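Local coordinates for Low molecular weight protein-tyrosine-phosphatase PtpA (Staphylococcus aureus, PDB 3ROF) that removes phosphate from phosphotyrosine in proteins and is probably secreted as an effector that counteracts host defences and supports survival inside macrophages, at residues A[14-17]-A[18-22]. Numbering follows the deposited sequence.
Sequences LGNI and CRSPM. With PO4 (phosphate ion), chain C.
N16 reaches across the turn to S20 within the P-loop (CX5R) of a low molecular weight tyrosine phosphatase, which wraps a phosphate ion between strand 7-13 and helix 19-33. With CG anti to the backbone N (chi1 -166°), the amide extends toward the start of the helix, where N16 ND2 donates to S20 OG at 2.8 Å through a bent bond (142°); the placing of OG is somewhat uncertain. An asparagine suits this left-handed position, phi and psi both positive, and E76 N and S43 OG bind the two ends of its amide, fixing its rotation. The P21 ring crosses the N16 side chain at a slant, P21 CG lying 3.6 Å from N16 ND2; proline suits the first helical turn, where an N-H would have no carbonyl one turn earlier in the helix to bond. G15 has no CB, which would crowd phosphate O4. Its N-H points almost straight at O2, while those of I17 and C18 converge on O4. R19, probably catalytic, bends at chi3 (-69°) to lay its guanidinium edge-on to the phosphate, with phosphorus in its plane. On the side turned from the phosphate, NH1 forms a salt bridge with D91 and a hydrogen bond to V123 O. Two nearly linear bonds form a bidentate contact: R19 NE to phosphate O1 at 2.8 Å and R19 NH2 to phosphate O2 at 2.9 Å.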
ATOM      1  N   LEU A  14      -6.827  -5.596   3.762  1.00  4.42           N
ATOM      2  CA  LEU A  14      -8.175  -6.181   3.755  1.00  4.52           C
ATOM      3  C   LEU A  14      -9.232  -5.095   3.652  1.00  4.46           C
ATOM      4  O   LEU A  14     -10.081  -5.091   2.751  1.00  5.20           O
ATOM      5  CB  LEU A  14      -8.377  -7.025   5.011  1.00  5.60           C
ATOM      6  CG  LEU A  14      -9.788  -7.618   5.134  1.00  7.31           C
ATOM      7  CD1 LEU A  14     -10.120  -8.541   3.989  1.00  9.42           C
ATOM      8  CD2 LEU A  14      -9.962  -8.322   6.456  1.00 12.45           C
ATOM      9  N   GLY A  15      -9.194  -4.157   4.598  1.00  5.04           N
ATOM     10  CA  GLY A  15     -10.236  -3.159   4.698  1.00  5.60           C
ATOM     11  C   GLY A  15     -10.013  -1.863   3.932  1.00  4.97           C
ATOM     12  O   GLY A  15     -10.946  -1.078   3.740  1.00  5.51           O
ATOM     13  N   ASN A  16      -8.762  -1.616   3.538  1.00  4.71           N
ATOM     14  CA  ASN A  16      -8.379  -0.322   2.989  1.00  4.96           C
ATOM     15  C   ASN A  16      -8.800   0.823   3.937  1.00  4.03           C
ATOM     16  O   ASN A  16      -9.198   1.882   3.464  1.00  5.05           O
ATOM     17  CB  ASN A  16      -8.908  -0.088   1.566  1.00  5.22           C
ATOM     18  CG  ASN A  16      -8.266   1.088   0.843  1.00  5.30           C
ATOM     19  OD1 ASN A  16      -8.939   1.751   0.050  1.00  4.92           O
ATOM     20  ND2 ASN A  16      -6.965   1.338   1.047  1.00  4.77           N
ATOM     21  N   ILE A  17      -8.645   0.590   5.242  1.00  3.98           N
ATOM     22  CA  ILE A  17      -8.835   1.623   6.239  1.00  4.61           C
ATOM     23  C   ILE A  17      -7.638   1.803   7.155  1.00  4.15           C
ATOM     24  O   ILE A  17      -7.464   2.912   7.665  1.00  4.55           O
ATOM     25  CB  ILE A  17     -10.166   1.445   7.035  1.00  5.17           C
ATOM     26  CG1 ILE A  17     -10.289   0.034   7.638  1.00  8.26           C
ATOM     27  CG2 ILE A  17     -11.345   1.787   6.172  1.00  6.09           C
ATOM     28  CD1 ILE A  17     -11.344  -0.059   8.708  1.00 12.24           C
ATOM     29  N   CYS A  18      -6.828   0.768   7.375  1.00  3.81           N
ATOM     30  CA  CYS A  18      -5.729   0.914   8.342  1.00  4.04           C
ATOM     31  C   CYS A  18      -4.391   0.890   7.620  1.00  4.22           C
ATOM     32  O   CYS A  18      -3.705   1.936   7.518  1.00  4.79           O
ATOM     33  CB  CYS A  18      -5.761  -0.165   9.418  1.00  5.11           C
ATOM     34  SG  CYS A  18      -7.274  -0.148  10.429  1.00  5.28           S
ATOM     35  N   ARG A  19      -3.965  -0.262   7.149  1.00  3.90           N
ATOM     36  CA  ARG A  19      -2.581  -0.435   6.671  1.00  4.34           C
ATOM     37  C   ARG A  19      -2.287   0.208   5.337  1.00  4.17           C
ATOM     38  O   ARG A  19      -1.353   0.999   5.205  1.00  3.99           O
ATOM     39  CB  ARG A  19      -2.214  -1.919   6.619  1.00  4.16           C
ATOM     40  CG  ARG A  19      -2.114  -2.556   7.990  1.00  5.05           C
ATOM     41  CD  ARG A  19      -2.113  -4.087   7.974  1.00  4.63           C
ATOM     42  NE  ARG A  19      -3.406  -4.572   7.569  1.00  4.44           N
ATOM     43  CZ  ARG A  19      -3.689  -5.826   7.285  1.00  5.38           C
ATOM     44  NH1 ARG A  19      -2.749  -6.753   7.434  1.00  6.25           N
ATOM     45  NH2 ARG A  19      -4.906  -6.167   6.865  1.00  6.29           N
ATOM     46  N   SER A  20      -3.055  -0.137   4.303  1.00  3.71           N
ATOM     47  CA  SER A  20      -2.716   0.390   2.994  1.00  3.77           C
ATOM     48  C   SER A  20      -2.928   1.901   2.879  1.00  4.22           C
ATOM     49  O   SER A  20      -2.151   2.529   2.179  1.00  3.83           O
ATOM     50  CB  SER A  20      -3.377  -0.391   1.856  1.00  4.30           C
ATOM     51  OG  SER A  20      -4.797  -0.321   1.855  1.00  4.59           O
ATOM     52  N   PRO A  21      -3.921   2.529   3.550  1.00  4.01           N
ATOM     53  CA  PRO A  21      -3.955   3.982   3.477  1.00  3.80           C
ATOM     54  C   PRO A  21      -2.725   4.596   4.143  1.00  4.01           C
ATOM     55  O   PRO A  21      -2.195   5.613   3.688  1.00  4.39           O
ATOM     56  CB  PRO A  21      -5.257   4.363   4.227  1.00  5.06           C
ATOM     57  CG  PRO A  21      -6.116   3.147   4.075  1.00  5.12           C
ATOM     58  CD  PRO A  21      -5.136   1.985   4.208  1.00  3.87           C
ATOM     59  N   MET A  22      -2.297   4.016   5.270  1.00  3.86           N
ATOM     60  CA  MET A  22      -1.133   4.560   5.923  1.00  4.39           C
ATOM     61  C   MET A  22       0.087   4.519   4.988  1.00  3.82           C
ATOM     62  O   MET A  22       0.833   5.498   4.848  1.00  4.49           O
ATOM     63  CB  MET A  22      -0.820   3.805   7.228  1.00  4.43           C
ATOM     64  CG  MET A  22       0.153   4.567   8.052  1.00  4.79           C
ATOM     65  SD  MET A  22       0.878   3.665   9.444  1.00  5.62           S
ATOM     66  CE  MET A  22      -0.564   3.273  10.425  1.00  7.18           C
TER
HETATM   67  P   PO4 C 201      -6.817  -2.964   7.190  1.00  5.14           P
HETATM   68  O1  PO4 C 201      -5.360  -2.633   7.377  1.00  5.18           O
HETATM   69  O2  PO4 C 201      -7.024  -4.277   6.471  1.00  5.53           O
HETATM   70  O3  PO4 C 201      -7.461  -3.057   8.611  1.00  5.26           O
HETATM   71  O4  PO4 C 201      -7.564  -1.832   6.524  1.00  6.16           O